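Local coordinates for protein ricin B-related lectin (Polyporus squamosus, PDB 5MUA) that binds galactose through a ricin-type lectin domain and carries a calcium-dependent papain-like protease domain, captured here with the inhibitor E-64, at residues Gly231-Lys243 against Ala247-Phe259. Sequence-based numbering, arbitrary orientation. Where two conformers were deposited one is given.
Sequences GFALLCGLMFGSK and AHAYNWFVERGNF. With E64 (N-[N-[1-hydroxycarboxyethyl-carbonyl]leucylamino-butyl]-guanidine), chain K.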
ATOM      1  N   GLY B 231       4.039  18.972  -2.468  1.00 13.98           N
ATOM      2  CA  GLY B 231       5.031  19.154  -3.480  1.00 14.43           C
ATOM      3  C   GLY B 231       6.257  18.283  -3.377  1.00 13.84           C
ATOM      4  O   GLY B 231       7.240  18.529  -4.066  1.00 13.85           O
ATOM      5  N   PHE B 232       6.178  17.231  -2.553  1.00 12.23           N
ATOM      6  CA  PHE B 232       7.190  16.174  -2.542  1.00 12.44           C
ATOM      7  C   PHE B 232       6.519  14.891  -2.006  1.00 12.51           C
ATOM      8  O   PHE B 232       5.407  14.937  -1.441  1.00 12.45           O
ATOM      9  CB  PHE B 232       8.345  16.506  -1.591  1.00 12.83           C
ATOM     10  CG  PHE B 232       7.961  16.537  -0.137  1.00 13.69           C
ATOM     11  CD1 PHE B 232       7.224  17.604   0.425  1.00 14.79           C
ATOM     12  CD2 PHE B 232       8.393  15.556   0.727  1.00 13.43           C
ATOM     13  CE1 PHE B 232       6.886  17.593   1.796  1.00 14.02           C
ATOM     14  CE2 PHE B 232       8.068  15.594   2.084  1.00 13.52           C
ATOM     15  CZ  PHE B 232       7.306  16.598   2.610  1.00 13.33           C
ATOM     16  N   ALA B 233       7.257  13.783  -2.162  1.00 11.91           N
ATOM     17  CA  ALA B 233       6.822  12.491  -1.674  1.00 12.41           C
ATOM     18  C   ALA B 233       7.929  11.897  -0.893  1.00 12.20           C
ATOM     19  O   ALA B 233       9.052  12.392  -0.900  1.00 13.76           O
ATOM     20  CB  ALA B 233       6.467  11.572  -2.853  1.00 12.31           C
ATOM     21  N   LEU B 234       7.600  10.831  -0.187  1.00 11.36           N
ATOM     22  CA  LEU B 234       8.588  10.049   0.546  0.80 11.43           C
ATOM     23  C   LEU B 234       9.032   8.862  -0.279  1.00 11.57           C
ATOM     24  O   LEU B 234       8.181   8.089  -0.787  1.00 11.32           O
ATOM     25  CB  LEU B 234       7.992   9.565   1.882  0.80 11.64           C
ATOM     26  CG  LEU B 234       7.432  10.599   2.878  0.80 11.90           C
ATOM     27  CD1 LEU B 234       7.067   9.934   4.171  0.80 11.61           C
ATOM     28  CD2 LEU B 234       8.333  11.797   3.144  0.80 12.33           C
ATOM     29  N   LEU B 235      10.340   8.671  -0.430  1.00 12.42           N
ATOM     30  CA  LEU B 235      10.860   7.522  -1.171  1.00 12.07           C
ATOM     31  C   LEU B 235      10.658   6.235  -0.416  1.00 11.62           C
ATOM     32  O   LEU B 235      11.160   6.085   0.659  1.00 11.47           O
ATOM     33  CB  LEU B 235      12.359   7.661  -1.493  1.00 13.71           C
ATOM     34  CG  LEU B 235      12.945   6.497  -2.332  1.00 14.83           C
ATOM     35  CD1 LEU B 235      12.213   6.268  -3.655  1.00 16.00           C
ATOM     36  CD2 LEU B 235      14.413   6.691  -2.540  1.00 15.83           C
ATOM     37  N   CYS B 236       9.849   5.329  -0.989  1.00 11.67           N
ATOM     38  CA  CYS B 236       9.746   3.994  -0.424  1.00 11.89           C
ATOM     39  C   CYS B 236       9.503   3.082  -1.617  1.00 12.71           C
ATOM     40  O   CYS B 236       8.420   3.028  -2.137  1.00 12.41           O
ATOM     41  CB  CYS B 236       8.586   3.876   0.568  1.00 12.83           C
ATOM     42  SG  CYS B 236       8.458   2.206   1.269  1.00 13.59           S
ATOM     43  N   GLY B 237      10.522   2.389  -2.027  1.00 12.26           N
ATOM     44  CA  GLY B 237      10.421   1.476  -3.172  1.00 12.53           C
ATOM     45  C   GLY B 237       9.774   0.139  -2.857  1.00 12.14           C
ATOM     46  O   GLY B 237       9.870  -0.369  -1.722  1.00 12.71           O
ATOM     47  N   LEU B 238       9.120  -0.378  -3.871  1.00 11.23           N
ATOM     48  CA  LEU B 238       8.625  -1.773  -3.934  1.00 13.06           C
ATOM     49  C   LEU B 238       9.430  -2.496  -5.007  1.00 12.89           C
ATOM     50  O   LEU B 238       9.662  -1.916  -6.096  1.00 12.76           O
ATOM     51  CB  LEU B 238       7.144  -1.819  -4.266  1.00 12.61           C
ATOM     52  CG  LEU B 238       6.497  -3.198  -4.473  1.00 13.51           C
ATOM     53  CD1 LEU B 238       6.617  -4.009  -3.190  1.00 13.52           C
ATOM     54  CD2 LEU B 238       5.039  -3.002  -4.755  1.00 15.12           C
ATOM     55  N   MET B 239       9.896  -3.724  -4.702  1.00 11.17           N
ATOM     56  CA  MET B 239      10.566  -4.542  -5.693  1.00 12.82           C
ATOM     57  C   MET B 239       9.993  -5.981  -5.607  1.00 12.84           C
ATOM     58  O   MET B 239       9.653  -6.433  -4.561  1.00 11.56           O
ATOM     59  CB  MET B 239      12.099  -4.605  -5.426  1.00 14.65           C
ATOM     60  CG  MET B 239      12.873  -3.825  -6.419  1.00 16.67           C
ATOM     61  SD  MET B 239      14.575  -3.914  -5.860  1.00 16.34           S
ATOM     62  CE  MET B 239      15.049  -2.491  -6.829  1.00 18.73           C
ATOM     63  N   PHE B 240       9.811  -6.606  -6.754  1.00 13.43           N
ATOM     64  CA  PHE B 240       9.645  -8.048  -6.881  1.00 14.23           C
ATOM     65  C   PHE B 240      10.917  -8.538  -7.563  1.00 14.19           C
ATOM     66  O   PHE B 240      11.348  -8.016  -8.627  1.00 13.93           O
ATOM     67  CB  PHE B 240       8.466  -8.393  -7.807  1.00 14.35           C
ATOM     68  CG  PHE B 240       7.105  -8.134  -7.254  1.00 14.80           C
ATOM     69  CD1 PHE B 240       6.860  -7.564  -6.007  1.00 14.70           C
ATOM     70  CD2 PHE B 240       6.009  -8.578  -8.009  1.00 16.31           C
ATOM     71  CE1 PHE B 240       5.580  -7.374  -5.545  1.00 14.74           C
ATOM     72  CE2 PHE B 240       4.704  -8.402  -7.534  1.00 16.60           C
ATOM     73  CZ  PHE B 240       4.504  -7.787  -6.308  1.00 16.23           C
ATOM     74  N   GLY B 241      11.525  -9.545  -6.967  1.00 13.70           N
ATOM     75  CA  GLY B 241      12.708 -10.143  -7.554  1.00 15.02           C
ATOM     76  C   GLY B 241      12.750 -11.644  -7.345  1.00 17.15           C
ATOM     77  O   GLY B 241      11.888 -12.215  -6.672  1.00 13.98           O
ATOM     78  N   SER B 242      13.761 -12.251  -7.946  1.00 16.50           N
ATOM     79  CA  SER B 242      13.898 -13.677  -7.877  1.00 19.71           C
ATOM     80  C   SER B 242      15.310 -14.113  -7.887  1.00 18.73           C
ATOM     81  O   SER B 242      16.228 -13.405  -8.330  1.00 19.07           O
ATOM     82  CB  SER B 242      13.165 -14.331  -9.032  1.00 18.48           C
ATOM     83  OG  SER B 242      13.653 -13.892 -10.276  1.00 19.11           O
ATOM     84  N   LYS B 243      15.475 -15.354  -7.478  1.00 19.90           N
ATOM     85  CA  LYS B 243      16.725 -16.038  -7.821  1.00 20.93           C
ATOM     86  C   LYS B 243      16.389 -17.472  -8.145  1.00 22.35           C
ATOM     87  O   LYS B 243      15.227 -17.844  -8.121  1.00 20.51           O
ATOM     88  CB  LYS B 243      17.674 -15.907  -6.663  1.00 23.23           C
ATOM     89  CG  LYS B 243      17.025 -16.091  -5.350  1.00 23.85           C
ATOM     90  CD  LYS B 243      18.000 -15.895  -4.265  1.00 27.11           C
ATOM     91  CE  LYS B 243      17.347 -16.167  -2.922  1.00 30.13           C
ATOM     92  NZ  LYS B 243      18.332 -15.977  -1.831  1.00 32.17           N
ATOM     93  N   ALA B 247      11.053 -16.531  -5.527  1.00 19.81           N
ATOM     94  CA  ALA B 247      10.795 -15.125  -5.778  1.00 18.56           C
ATOM     95  C   ALA B 247      10.298 -14.438  -4.541  1.00 17.07           C
ATOM     96  O   ALA B 247       9.612 -15.065  -3.703  1.00 19.09           O
ATOM     97  CB  ALA B 247       9.833 -14.958  -6.923  1.00 18.11           C
ATOM     98  N   HIS B 248      10.568 -13.111  -4.429  1.00 14.87           N
ATOM     99  CA  HIS B 248      10.276 -12.432  -3.148  1.00 14.09           C
ATOM    100  C   HIS B 248      10.011 -10.990  -3.427  1.00 13.57           C
ATOM    101  O   HIS B 248      10.610 -10.442  -4.348  1.00 13.29           O
ATOM    102  CB  HIS B 248      11.523 -12.553  -2.198  1.00 13.56           C
ATOM    103  CG  HIS B 248      11.305 -12.136  -0.771  1.00 14.21           C
ATOM    104  ND1 HIS B 248      10.463 -12.776   0.116  1.00 14.83           N
ATOM    105  CD2 HIS B 248      11.882 -11.160  -0.060  1.00 13.68           C
ATOM    106  CE1 HIS B 248      10.500 -12.189   1.288  1.00 15.06           C
ATOM    107  NE2 HIS B 248      11.350 -11.186   1.200  1.00 15.05           N
ATOM    108  N   ALA B 249       9.135 -10.417  -2.591  1.00 13.50           N
ATOM    109  CA  ALA B 249       8.800  -9.013  -2.585  1.00 13.83           C
ATOM    110  C   ALA B 249       9.386  -8.340  -1.386  1.00 12.99           C
ATOM    111  O   ALA B 249       9.339  -8.874  -0.298  1.00 13.30           O
ATOM    112  CB  ALA B 249       7.279  -8.764  -2.603  1.00 12.94           C
ATOM    113  N   TYR B 250       9.901  -7.119  -1.593  1.00 12.14           N
ATOM    114  CA  TYR B 250      10.639  -6.413  -0.526  1.00 12.87           C
ATOM    115  C   TYR B 250      10.671  -4.953  -0.899  1.00 11.99           C
ATOM    116  O   TYR B 250      10.139  -4.529  -1.973  1.00 11.34           O
ATOM    117  CB  TYR B 250      12.108  -6.967  -0.345  1.00 12.70           C
ATOM    118  CG  TYR B 250      12.815  -7.231  -1.649  1.00 12.94           C
ATOM    119  CD1 TYR B 250      12.516  -8.370  -2.419  1.00 13.12           C
ATOM    120  CD2 TYR B 250      13.740  -6.346  -2.167  1.00 13.50           C
ATOM    121  CE1 TYR B 250      13.108  -8.601  -3.658  1.00 13.82           C
ATOM    122  CE2 TYR B 250      14.351  -6.557  -3.417  1.00 13.42           C
ATOM    123  CZ  TYR B 250      14.061  -7.691  -4.156  1.00 14.30           C
ATOM    124  OH  TYR B 250      14.655  -7.899  -5.372  1.00 15.42           O
ATOM    125  N   ASN B 251      11.182  -4.165   0.015  1.00 11.75           N
ATOM    126  CA  ASN B 251      11.209  -2.716  -0.188  1.00 11.50           C
ATOM    127  C   ASN B 251      12.664  -2.222  -0.376  1.00 11.80           C
ATOM    128  O   ASN B 251      13.626  -2.950  -0.164  1.00 12.86           O
ATOM    129  CB  ASN B 251      10.555  -2.015   0.995  1.00 11.02           C
ATOM    130  CG  ASN B 251       9.082  -2.393   1.161  1.00 11.34           C
ATOM    131  OD1 ASN B 251       8.704  -3.131   2.066  1.00 13.18           O
ATOM    132  ND2 ASN B 251       8.264  -1.876   0.283  1.00 10.38           N
ATOM    133  N   TRP B 252      12.803  -0.951  -0.759  1.00 12.85           N
ATOM    134  CA  TRP B 252      14.099  -0.409  -1.039  1.00 12.33           C
ATOM    135  C   TRP B 252      14.097   1.104  -0.923  1.00 13.60           C
ATOM    136  O   TRP B 252      13.045   1.764  -1.059  1.00 13.58           O
ATOM    137  CB  TRP B 252      14.620  -0.800  -2.374  1.00 12.96           C
ATOM    138  CG  TRP B 252      13.797  -0.327  -3.572  1.00 13.45           C
ATOM    139  CD1 TRP B 252      12.748  -1.000  -4.158  1.00 13.00           C
ATOM    140  CD2 TRP B 252      13.995   0.859  -4.352  1.00 12.18           C
ATOM    141  NE1 TRP B 252      12.270  -0.263  -5.246  1.00 13.56           N
ATOM    142  CE2 TRP B 252      13.049   0.853  -5.397  1.00 13.12           C
ATOM    143  CE3 TRP B 252      14.883   1.945  -4.256  1.00 12.34           C
ATOM    144  CZ2 TRP B 252      12.922   1.901  -6.280  1.00 13.55           C
ATOM    145  CZ3 TRP B 252      14.785   2.953  -5.179  1.00 12.71           C
ATOM    146  CH2 TRP B 252      13.833   2.921  -6.186  1.00 12.57           C
ATOM    147  N   PHE B 253      15.300   1.619  -0.736  1.00 12.79           N
ATOM    148  CA  PHE B 253      15.516   2.998  -0.410  1.00 13.63           C
ATOM    149  C   PHE B 253      16.881   3.424  -0.956  1.00 14.86           C
ATOM    150  O   PHE B 253      17.725   2.582  -1.390  1.00 13.88           O
ATOM    151  CB  PHE B 253      15.568   3.149   1.131  1.00 13.73           C
ATOM    152  CG  PHE B 253      14.277   2.806   1.828  1.00 13.24           C
ATOM    153  CD1 PHE B 253      13.229   3.725   1.864  1.00 13.79           C
ATOM    154  CD2 PHE B 253      14.113   1.608   2.444  1.00 15.30           C
ATOM    155  CE1 PHE B 253      11.992   3.385   2.431  1.00 14.20           C
ATOM    156  CE2 PHE B 253      12.909   1.269   3.063  1.00 14.03           C
ATOM    157  CZ  PHE B 253      11.854   2.165   3.063  1.00 14.12           C
ATOM    158  N   VAL B 254      17.122   4.728  -0.869  1.00 14.95           N
ATOM    159  CA  VAL B 254      18.497   5.233  -1.038  1.00 15.20           C
ATOM    160  C   VAL B 254      18.898   5.819   0.256  1.00 15.25           C
ATOM    161  O   VAL B 254      18.088   6.135   1.102  1.00 14.19           O
ATOM    162  CB  VAL B 254      18.713   6.185  -2.248  1.00 16.51           C
ATOM    163  CG1 VAL B 254      18.241   5.562  -3.538  1.00 17.08           C
ATOM    164  CG2 VAL B 254      18.013   7.506  -2.091  1.00 16.33           C
ATOM    165  N   GLU B 255      20.211   5.929   0.441  1.00 18.53           N
ATOM    166  CA  GLU B 255      20.793   6.271   1.718  1.00 19.48           C
ATOM    167  C   GLU B 255      21.037   7.771   1.736  1.00 19.67           C
ATOM    168  O   GLU B 255      21.544   8.322   0.782  1.00 18.97           O
ATOM    169  CB  GLU B 255      22.179   5.568   1.867  1.00 21.56           C
ATOM    170  CG  GLU B 255      22.128   4.058   2.114  1.00 23.09           C
ATOM    171  CD  GLU B 255      21.594   3.758   3.485  1.00 26.13           C
ATOM    172  OE1 GLU B 255      21.857   4.517   4.433  1.00 27.05           O
ATOM    173  OE2 GLU B 255      20.948   2.755   3.642  1.00 24.36           O
ATOM    174  N   ARG B 256      20.748   8.401   2.861  1.00 19.82           N
ATOM    175  CA  ARG B 256      21.188   9.774   3.050  1.00 23.19           C
ATOM    176  C   ARG B 256      22.645  10.066   2.942  1.00 22.90           C
ATOM    177  O   ARG B 256      23.010  11.089   2.376  1.00 22.82           O
ATOM    178  CB  ARG B 256      20.670  10.340   4.328  1.00 26.38           C
ATOM    179  CG  ARG B 256      19.549  11.271   3.938  1.00 23.66           C
ATOM    180  CD  ARG B 256      19.123  11.917   5.135  1.00 20.65           C
ATOM    181  NE  ARG B 256      17.711  12.162   5.147  1.00 17.30           N
ATOM    182  CZ  ARG B 256      17.163  12.794   6.158  1.00 16.33           C
ATOM    183  NH1 ARG B 256      17.991  13.286   7.113  1.00 14.84           N
ATOM    184  NH2 ARG B 256      15.859  13.012   6.158  1.00 15.34           N
ATOM    185  N   GLY B 257      23.468   9.157   3.428  1.00 20.99           N
ATOM    186  CA  GLY B 257      24.957   9.356   3.324  1.00 22.11           C
ATOM    187  C   GLY B 257      25.477   9.142   1.943  1.00 23.43           C
ATOM    188  O   GLY B 257      26.599   9.543   1.611  1.00 26.97           O
ATOM    189  N   ASN B 258      24.699   8.477   1.087  1.00 20.62           N
ATOM    190  CA  ASN B 258      25.126   8.269  -0.267  1.00 21.63           C
ATOM    191  C   ASN B 258      23.940   7.918  -1.128  1.00 21.61           C
ATOM    192  O   ASN B 258      23.483   6.747  -1.134  1.00 20.53           O
ATOM    193  CB  ASN B 258      26.131   7.118  -0.350  1.00 24.35           C
ATOM    194  CG  ASN B 258      26.674   6.916  -1.756  1.00 26.89           C
ATOM    195  OD1 ASN B 258      26.182   7.446  -2.781  1.00 24.63           O
ATOM    196  ND2 ASN B 258      27.725   6.153  -1.813  1.00 33.18           N
ATOM    197  N   PHE B 259      23.501   8.891  -1.912  1.00 18.88           N
ATOM    198  CA  PHE B 259      22.231   8.758  -2.573  1.00 18.63           C
ATOM    199  C   PHE B 259      22.321   7.749  -3.720  1.00 19.62           C
ATOM    200  O   PHE B 259      21.296   7.371  -4.232  1.00 18.24           O
ATOM    201  CB  PHE B 259      21.794  10.082  -3.158  1.00 18.98           C
ATOM    202  CG  PHE B 259      21.435  11.129  -2.154  1.00 19.47           C
ATOM    203  CD1 PHE B 259      20.491  10.885  -1.177  1.00 19.77           C
ATOM    204  CD2 PHE B 259      21.936  12.431  -2.296  1.00 20.92           C
ATOM    205  CE1 PHE B 259      20.092  11.878  -0.283  1.00 21.07           C
ATOM    206  CE2 PHE B 259      21.536  13.422  -1.420  1.00 21.66           C
ATOM    207  CZ  PHE B 259      20.615  13.145  -0.412  1.00 21.33           C
TER
HETATM  208  C1  E64 K 302       7.240 -14.625   0.220  1.00 14.15           C
HETATM  209  O1  E64 K 302       6.324 -14.673   1.037  1.00 15.07           O
HETATM  210  O2  E64 K 302       8.466 -14.796   0.517  1.00 15.09           O
HETATM  211  C2  E64 K 302       6.930 -14.232  -1.168  1.00 14.41           C
HETATM  212  C3  E64 K 302       5.683 -14.978  -1.648  1.00 14.65           C
HETATM  213  O3  E64 K 302       6.253 -16.272  -1.753  1.00 15.52           O
HETATM  214  C4  E64 K 302       5.205 -14.517  -2.976  1.00 14.06           C
HETATM  215  O4  E64 K 302       4.288 -13.769  -3.079  1.00 16.03           O
HETATM  216  N1  E64 K 302       5.882 -14.875  -4.018  1.00 14.33           N
HETATM  217  C6  E64 K 302       5.565 -14.515  -5.392  1.00 15.23           C
HETATM  218  C7  E64 K 302       6.395 -13.468  -6.110  1.00 14.75           C
HETATM  219  C8  E64 K 302       6.586 -12.172  -5.335  1.00 14.67           C
HETATM  220  C9  E64 K 302       5.291 -11.358  -5.347  1.00 14.63           C
HETATM  221  C10 E64 K 302       7.676 -11.432  -5.984  1.00 15.27           C
HETATM  222  C11 E64 K 302       5.113 -15.649  -6.286  1.00 21.39           C
HETATM  223  O5  E64 K 302       6.004 -16.292  -6.818  1.00 23.94           O
HETATM  224  N2  E64 K 302       3.848 -15.930  -6.478  1.00 26.44           N
HETATM  225  C12 E64 K 302       3.350 -16.878  -7.495  1.00 26.90           C
HETATM  226  C13 E64 K 302       2.473 -16.142  -8.501  1.00 25.64           C
HETATM  227  C14 E64 K 302       1.747 -17.044  -9.531  1.00 24.69           C
HETATM  228  C15 E64 K 302       2.122 -16.632 -10.954  1.00 22.55           C
HETATM  229  N3  E64 K 302       1.139 -17.202 -11.881  1.00 23.53           N
HETATM  230  C16 E64 K 302       1.050 -16.943 -13.175  1.00 24.11           C
HETATM  231  N4  E64 K 302       2.000 -16.224 -13.803  1.00 22.51           N
HETATM  232  N5  E64 K 302      -0.063 -17.378 -13.853  1.00 24.41           N
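Two donors of strand 247-255 grip G237 O from opposite faces of its carbonyl plane: the backbone N of W252 and the side-chain ND2 of N251, the latter 3.0 Å from G237 O, which lies almost in the amide plane. The strands form an antiparallel beta hairpin in the papain-like domain, and the example illustrates how side chains reinforce a backbone ladder. N251 ND2 also donates to A212 O of helix 208-226, so one amide ties the hairpin to that helix.

On one face of the hairpin, the absence of a side chain at G237 makes room for the W252 indole. With chi1 at 62°, CG of W252 sits between its own backbone N and carbonyl carbon, which lays the indole across the neighbouring strand, where G237 CA sits 3.4 Å from the centroid of the five-membered ring. M239 CE covers the opposite face at 3.9 Å from the same centroid, a second CH-pi contact, while W252 NE1 donates a weak hydrogen bond to L238 O at the ring edge. M239 also lays its CB over the Y250 ring, with SD oblique to it in a Met-aromatic contact; L160 of helix 153-162 packs against both M239 and W252.

Toward the turn, F240, A247, H248 and A249 line the pocket occupied by E64. The inhibitor's leucyl methyl C9 lies 3.6 Å above the F240 ring plane, over its centre, while A249 CB meets the ring obliquely. H248 is held from two sides: NE2 is hydrogen-bonded to E266 OE2, and ND1 donates in the ring plane to E64 O2 at 2.9 Å.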